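PDB 5EJR: myosin-I heavy chain from Dictyostelium discoideum, which moves on actin filaments as an ATP-driven motor and takes part in the early steps of phagocytosis and adhesion, here represented by its C-terminal MyTH4-FERM tail region. Local coordinates for residues V303-I306 with L307-H311; T401-Y404 with L405-F409. All blocks are in the same frame, centred on the assembly; numbering follows the deposited sequence.

In the fold
Both contacts belong to the FERM part of the myosin tail, in the central helical lobe that follows the ubiquitin-like lobe and precedes the PH-like C-terminal lobe. Contact 1 (303-311) is the turn-rich link between strand 290-296 and helix 311-314, at the entry to the lobe; contact 2 (401-409) comes about a hundred residues later, as the opening turns of helix 402-416. Their centres lie 11 Å apart and they touch directly: I306 CG1 packs at 3.6 Å from L407 CD2, and L307 rests on both L407 and Y404. The start of the lobe is thereby packed against its last helix, joining two chain-distant parts of one helical bundle.

Contact 1 of 2, residues V303-I306 with L307-H311; sequences VNKI and LDQEH. With EDO (1,2-ethanediol), chain B.
K305 and Q309 meet in a run of successive turns, a 3-10 segment followed by loop, that leads into helix 311-314 of the FERM central lobe. The backbone forms the close-packed part. D308 N donates to K305 O at 3.0 Å, closing the turn, and the next bond, Q309 N to I306 O, is weak. On the face turned from K305, the buried I306 side chain packs on W313 and on I410 and N411 of helix 402-416. Its CG1 is anti to the backbone N (chi1 -170°), which directs that branch to L407 of the same helix. The branch methyl CG2 comes within 4.3 Å of L307 CG. The outer side is looser and open to solvent. There the Q309 amide lies against the K305 methylenes, its OE1 3.6 Å from K305 CB, a contact of van der Waals kind. K305 is extended beyond CG, which carries NZ out past the glutamine amide and leaves the CB-CD methylenes beside it. With an alanine in place of Q309, the K305 methylenes would probably lose their cover and the lysine chain would be freer to swing. A water bridges the turn, donating a hydrogen bond to N304 O and accepting one from L307 N. At the start of the segment a 1,2-ethanediol, probably from the crystallisation liquor, also meets D301 and K442; its O1 accepts a nearly straight bond from V303 N, 2.9 Å long at 169°.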
ATOM      1  N   VAL A 303     -13.529  25.953  -9.962  1.00 16.13           N
ATOM      2  CA  VAL A 303     -12.351  26.631 -10.517  1.00 15.95           C
ATOM      3  C   VAL A 303     -12.741  27.831 -11.425  1.00 19.00           C
ATOM      4  O   VAL A 303     -11.975  28.773 -11.560  1.00 17.84           O
ATOM      5  CB  VAL A 303     -11.373  25.616 -11.196  1.00 20.02           C
ATOM      6  CG1 VAL A 303     -11.809  25.204 -12.618  1.00 19.09           C
ATOM      7  CG2 VAL A 303      -9.943  26.146 -11.179  1.00 19.66           C
ATOM      8  N   ASN A 304     -13.918  27.802 -12.043  1.00 18.08           N
ATOM      9  CA  ASN A 304     -14.383  28.907 -12.881  1.00 18.76           C
ATOM     10  C   ASN A 304     -14.715  30.158 -12.091  1.00 22.01           C
ATOM     11  O   ASN A 304     -14.737  31.258 -12.671  1.00 20.73           O
ATOM     12  CB  ASN A 304     -15.564  28.473 -13.757  1.00 23.37           C
ATOM     13  CG  ASN A 304     -15.146  27.444 -14.784  1.00 47.21           C
ATOM     14  OD1 ASN A 304     -15.522  26.272 -14.709  1.00 51.95           O
ATOM     15  ND2 ASN A 304     -14.256  27.830 -15.688  1.00 32.47           N
ATOM     16  N   LYS A 305     -14.925  30.010 -10.750  1.00 17.48           N
ATOM     17  CA  LYS A 305     -15.239  31.142  -9.855  1.00 16.84           C
ATOM     18  C   LYS A 305     -14.079  31.471  -8.896  1.00 19.78           C
ATOM     19  O   LYS A 305     -14.262  32.231  -7.945  1.00 18.24           O
ATOM     20  CB  LYS A 305     -16.522  30.809  -9.041  1.00 17.63           C
ATOM     21  CG  LYS A 305     -17.734  30.629  -9.938  1.00 20.77           C
ATOM     22  CD  LYS A 305     -18.997  30.369  -9.147  1.00 32.41           C
ATOM     23  CE  LYS A 305     -20.205  30.335 -10.060  1.00 40.10           C
ATOM     24  NZ  LYS A 305     -21.393  29.766  -9.365  1.00 56.70           N
ATOM     25  N   ILE A 306     -12.903  30.863  -9.099  1.00 16.42           N
ATOM     26  CA  ILE A 306     -11.764  31.023  -8.184  1.00 15.38           C
ATOM     27  C   ILE A 306     -11.392  32.511  -7.866  1.00 17.56           C
ATOM     28  O   ILE A 306     -11.130  32.831  -6.707  1.00 15.81           O
ATOM     29  CB  ILE A 306     -10.540  30.209  -8.672  1.00 17.52           C
ATOM     30  CG1 ILE A 306      -9.420  30.167  -7.594  1.00 16.17           C
ATOM     31  CG2 ILE A 306     -10.037  30.670 -10.034  1.00 18.96           C
ATOM     32  CD1 ILE A 306      -8.202  29.216  -7.918  1.00 15.95           C
ATOM     33  N   LEU A 307     -11.379  33.395  -8.874  1.00 15.01           N
ATOM     34  CA  LEU A 307     -11.026  34.786  -8.680  1.00 14.96           C
ATOM     35  C   LEU A 307     -12.061  35.556  -7.851  1.00 19.65           C
ATOM     36  O   LEU A 307     -11.704  36.543  -7.210  1.00 17.53           O
ATOM     37  CB  LEU A 307     -10.767  35.497 -10.030  1.00 15.32           C
ATOM     38  CG  LEU A 307      -9.578  34.915 -10.862  1.00 20.18           C
ATOM     39  CD1 LEU A 307      -9.491  35.586 -12.230  1.00 21.49           C
ATOM     40  CD2 LEU A 307      -8.265  35.110 -10.121  1.00 18.63           C
ATOM     41  N   ASP A 308     -13.308  35.082  -7.842  1.00 15.65           N
ATOM     42  CA  ASP A 308     -14.372  35.729  -7.080  1.00 16.42           C
ATOM     43  C   ASP A 308     -14.721  34.975  -5.803  1.00 20.58           C
ATOM     44  O   ASP A 308     -15.614  35.416  -5.086  1.00 20.01           O
ATOM     45  CB  ASP A 308     -15.603  35.989  -7.961  1.00 17.51           C
ATOM     46  CG  ASP A 308     -15.313  36.948  -9.116  1.00 22.72           C
ATOM     47  OD1 ASP A 308     -14.779  38.045  -8.860  1.00 23.29           O
ATOM     48  OD2 ASP A 308     -15.591  36.586 -10.267  1.00 27.75           O
ATOM     49  N   GLN A 309     -14.016  33.842  -5.510  1.00 15.89           N
ATOM     50  CA  GLN A 309     -14.212  33.053  -4.283  1.00 15.56           C
ATOM     51  C   GLN A 309     -12.846  32.624  -3.743  1.00 17.68           C
ATOM     52  O   GLN A 309     -12.641  31.454  -3.367  1.00 15.38           O
ATOM     53  CB  GLN A 309     -15.078  31.818  -4.538  1.00 16.45           C
ATOM     54  CG  GLN A 309     -16.373  32.067  -5.285  1.00 17.35           C
ATOM     55  CD  GLN A 309     -17.182  30.798  -5.399  1.00 22.53           C
ATOM     56  OE1 GLN A 309     -16.660  29.689  -5.576  1.00 17.38           O
ATOM     57  NE2 GLN A 309     -18.488  30.938  -5.287  1.00 17.13           N
ATOM     58  N   GLU A 310     -11.918  33.581  -3.684  1.00 16.71           N
ATOM     59  CA  GLU A 310     -10.512  33.356  -3.292  1.00 16.77           C
ATOM     60  C   GLU A 310     -10.336  32.651  -1.959  1.00 18.45           C
ATOM     61  O   GLU A 310      -9.461  31.797  -1.862  1.00 17.42           O
ATOM     62  CB  GLU A 310      -9.677  34.660  -3.329  1.00 17.69           C
ATOM     63  CG  GLU A 310     -10.022  35.681  -2.255  1.00 28.92           C
ATOM     64  CD  GLU A 310      -9.506  37.089  -2.480  1.00 56.26           C
ATOM     65  OE1 GLU A 310      -9.892  37.707  -3.499  1.00 49.52           O
ATOM     66  OE2 GLU A 310      -8.765  37.599  -1.605  1.00 46.42           O
ATOM     67  N   HIS A 311     -11.151  33.009  -0.936  1.00 14.87           N
ATOM     68  CA  HIS A 311     -11.072  32.416   0.413  1.00 14.81           C
ATOM     69  C   HIS A 311     -11.205  30.891   0.411  1.00 17.78           C
ATOM     70  O   HIS A 311     -10.604  30.230   1.253  1.00 16.62           O
ATOM     71  CB  HIS A 311     -12.133  33.031   1.357  1.00 15.72           C
ATOM     72  CG  HIS A 311     -13.518  32.954   0.811  1.00 18.49           C
ATOM     73  ND1 HIS A 311     -13.997  33.908  -0.065  1.00 20.12           N
ATOM     74  CD2 HIS A 311     -14.525  32.124   1.145  1.00 19.51           C
ATOM     75  CE1 HIS A 311     -15.265  33.594  -0.268  1.00 19.94           C
ATOM     76  NE2 HIS A 311     -15.621  32.529   0.431  1.00 20.46           N
TER
HETATM   77  C1  EDO B2401     -13.105  22.057 -10.989  1.00 22.95           C
HETATM   78  O1  EDO B2401     -13.943  23.186 -10.855  1.00 21.53           O
HETATM   79  C2  EDO B2401     -12.648  21.648  -9.585  1.00 23.89           C
HETATM   80  O2  EDO B2401     -12.107  22.811  -8.932  1.00 22.57           O
HETATM   81  O   HOH W   1     -12.607  33.035 -11.522  1.00 20.17           O

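Contact 2 of 2, residues T401-Y404 with L405-F409; sequences TPEY and LKLMF
Y404 and M408, one helical turn apart, form a Met-aromatic contact on the N-terminal turns of helix 402-416 in the FERM central lobe. The methionine chain crosses the tyrosine ring obliquely: SD is 4.5 Å from the ring centroid and 58° off the ring normal, approaching the CD2-CE2 side. With chi1 at -170° the Y404 ring swings outward and toward the C-terminal end of the helix, up to M408. In the methionine the bend at chi3 (72°) turns CE away from the ring and leaves SD and CG to do the touching, SD 3.5 Å from Y404 CE2. K406 runs past the P402 carbonyl, its CG 3.3 Å from P402 O, and its NZ forms a salt bridge with E321 of helix 317-332. L407 turns inward to F320 and T314, with CG 3.4 Å from E403 O, and L405 packs on Q353 and L354 of helix 341-355. Four successive i to i+4 bonds, L405 N to T401 O through M408 N to Y404 O, build the turn that brings Y404 and M408 to one face. T401 is the N-cap: its OG1 accepts from Y404 N at 3.1 Å.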
ATOM      1  N   THR A 401      -0.161  40.789  -6.736  1.00 22.93           N
ATOM      2  CA  THR A 401       0.500  40.111  -5.630  1.00 21.08           C
ATOM      3  C   THR A 401       0.826  38.651  -6.060  1.00 22.56           C
ATOM      4  O   THR A 401       0.122  38.135  -6.929  1.00 19.38           O
ATOM      5  CB  THR A 401      -0.424  40.054  -4.396  1.00 26.98           C
ATOM      6  OG1 THR A 401      -1.538  39.214  -4.684  1.00 19.66           O
ATOM      7  CG2 THR A 401      -0.877  41.440  -3.895  1.00 28.30           C
ATOM      8  N   PRO A 402       1.812  37.972  -5.425  1.00 20.56           N
ATOM      9  CA  PRO A 402       2.085  36.561  -5.752  1.00 20.84           C
ATOM     10  C   PRO A 402       0.869  35.648  -5.559  1.00 23.10           C
ATOM     11  O   PRO A 402       0.605  34.806  -6.403  1.00 20.60           O
ATOM     12  CB  PRO A 402       3.215  36.192  -4.785  1.00 22.69           C
ATOM     13  CG  PRO A 402       3.894  37.503  -4.489  1.00 28.09           C
ATOM     14  CD  PRO A 402       2.749  38.458  -4.383  1.00 24.04           C
ATOM     15  N   GLU A 403       0.092  35.835  -4.467  1.00 19.84           N
ATOM     16  CA  GLU A 403      -1.130  35.047  -4.277  1.00 18.04           C
ATOM     17  C   GLU A 403      -2.114  35.222  -5.442  1.00 19.98           C
ATOM     18  O   GLU A 403      -2.721  34.242  -5.886  1.00 17.79           O
ATOM     19  CB  GLU A 403      -1.840  35.465  -2.979  1.00 18.98           C
ATOM     20  CG  GLU A 403      -3.044  34.596  -2.698  1.00 21.43           C
ATOM     21  CD  GLU A 403      -3.570  34.785  -1.300  1.00 42.67           C
ATOM     22  OE1 GLU A 403      -3.036  34.126  -0.380  1.00 33.70           O
ATOM     23  OE2 GLU A 403      -4.528  35.571  -1.130  1.00 37.39           O
ATOM     24  N   TYR A 404      -2.306  36.461  -5.894  1.00 16.95           N
ATOM     25  CA  TYR A 404      -3.261  36.714  -6.971  1.00 17.64           C
ATOM     26  C   TYR A 404      -2.811  36.116  -8.299  1.00 19.43           C
ATOM     27  O   TYR A 404      -3.654  35.682  -9.087  1.00 17.95           O
ATOM     28  CB  TYR A 404      -3.603  38.194  -7.089  1.00 21.27           C
ATOM     29  CG  TYR A 404      -4.756  38.463  -8.018  1.00 26.45           C
ATOM     30  CD1 TYR A 404      -6.075  38.240  -7.613  1.00 29.41           C
ATOM     31  CD2 TYR A 404      -4.537  38.885  -9.325  1.00 27.52           C
ATOM     32  CE1 TYR A 404      -7.143  38.471  -8.481  1.00 31.04           C
ATOM     33  CE2 TYR A 404      -5.595  39.137 -10.191  1.00 28.31           C
ATOM     34  CZ  TYR A 404      -6.892  38.910  -9.775  1.00 37.08           C
ATOM     35  OH  TYR A 404      -7.908  39.134 -10.669  1.00 44.01           O
ATOM     36  N   LEU A 405      -1.488  36.075  -8.541  1.00 16.29           N
ATOM     37  CA  LEU A 405      -0.930  35.466  -9.748  1.00 15.10           C
ATOM     38  C   LEU A 405      -1.133  33.931  -9.725  1.00 15.59           C
ATOM     39  O   LEU A 405      -1.422  33.331 -10.756  1.00 15.52           O
ATOM     40  CB  LEU A 405       0.554  35.809  -9.881  1.00 15.20           C
ATOM     41  CG  LEU A 405       0.935  37.262 -10.260  1.00 17.31           C
ATOM     42  CD1 LEU A 405       2.446  37.482 -10.027  1.00 16.88           C
ATOM     43  CD2 LEU A 405       0.541  37.604 -11.719  1.00 14.62           C
ATOM     44  N   LYS A 406      -1.036  33.319  -8.557  1.00 11.98           N
ATOM     45  CA  LYS A 406      -1.239  31.886  -8.397  1.00 13.19           C
ATOM     46  C   LYS A 406      -2.721  31.522  -8.683  1.00 16.83           C
ATOM     47  O   LYS A 406      -2.983  30.557  -9.409  1.00 16.46           O
ATOM     48  CB  LYS A 406      -0.756  31.406  -7.011  1.00 15.23           C
ATOM     49  CG  LYS A 406       0.775  31.532  -6.805  1.00 16.28           C
ATOM     50  CD  LYS A 406       1.178  31.196  -5.386  1.00 20.86           C
ATOM     51  CE  LYS A 406       2.590  31.629  -5.091  1.00 25.91           C
ATOM     52  NZ  LYS A 406       3.009  31.245  -3.728  1.00 22.14           N
ATOM     53  N   LEU A 407      -3.655  32.393  -8.250  1.00 11.36           N
ATOM     54  CA  LEU A 407      -5.093  32.210  -8.488  1.00 11.46           C
ATOM     55  C   LEU A 407      -5.420  32.377  -9.965  1.00 15.93           C
ATOM     56  O   LEU A 407      -6.251  31.639 -10.486  1.00 16.14           O
ATOM     57  CB  LEU A 407      -5.925  33.217  -7.648  1.00 11.25           C
ATOM     58  CG  LEU A 407      -5.925  33.021  -6.126  1.00 16.06           C
ATOM     59  CD1 LEU A 407      -6.449  34.261  -5.404  1.00 19.03           C
ATOM     60  CD2 LEU A 407      -6.775  31.853  -5.729  1.00 16.53           C
ATOM     61  N   MET A 408      -4.744  33.336 -10.643  1.00 13.92           N
ATOM     62  CA  MET A 408      -4.913  33.635 -12.070  1.00 14.14           C
ATOM     63  C   MET A 408      -4.416  32.430 -12.875  1.00 16.08           C
ATOM     64  O   MET A 408      -5.039  32.050 -13.861  1.00 14.95           O
ATOM     65  CB  MET A 408      -4.063  34.863 -12.464  1.00 17.86           C
ATOM     66  CG  MET A 408      -4.679  36.198 -12.156  1.00 23.93           C
ATOM     67  SD  MET A 408      -3.530  37.566 -12.567  1.00 31.25           S
ATOM     68  CE  MET A 408      -3.565  37.521 -14.364  1.00 27.82           C
ATOM     69  N   PHE A 409      -3.259  31.883 -12.485  1.00 11.82           N
ATOM     70  CA  PHE A 409      -2.687  30.701 -13.143  1.00 11.22           C
ATOM     71  C   PHE A 409      -3.672  29.518 -13.021  1.00 15.16           C
ATOM     72  O   PHE A 409      -4.027  28.917 -14.027  1.00 14.53           O
ATOM     73  CB  PHE A 409      -1.329  30.350 -12.516  1.00 11.81           C
ATOM     74  CG  PHE A 409      -0.817  28.971 -12.879  1.00 13.04           C
ATOM     75  CD1 PHE A 409      -0.479  28.657 -14.195  1.00 14.61           C
ATOM     76  CD2 PHE A 409      -0.736  27.967 -11.920  1.00 14.62           C
ATOM     77  CE1 PHE A 409      -0.015  27.377 -14.528  1.00 14.37           C
ATOM     78  CE2 PHE A 409      -0.285  26.689 -12.258  1.00 15.61           C
ATOM     79  CZ  PHE A 409       0.055  26.399 -13.564  1.00 14.04           C
TER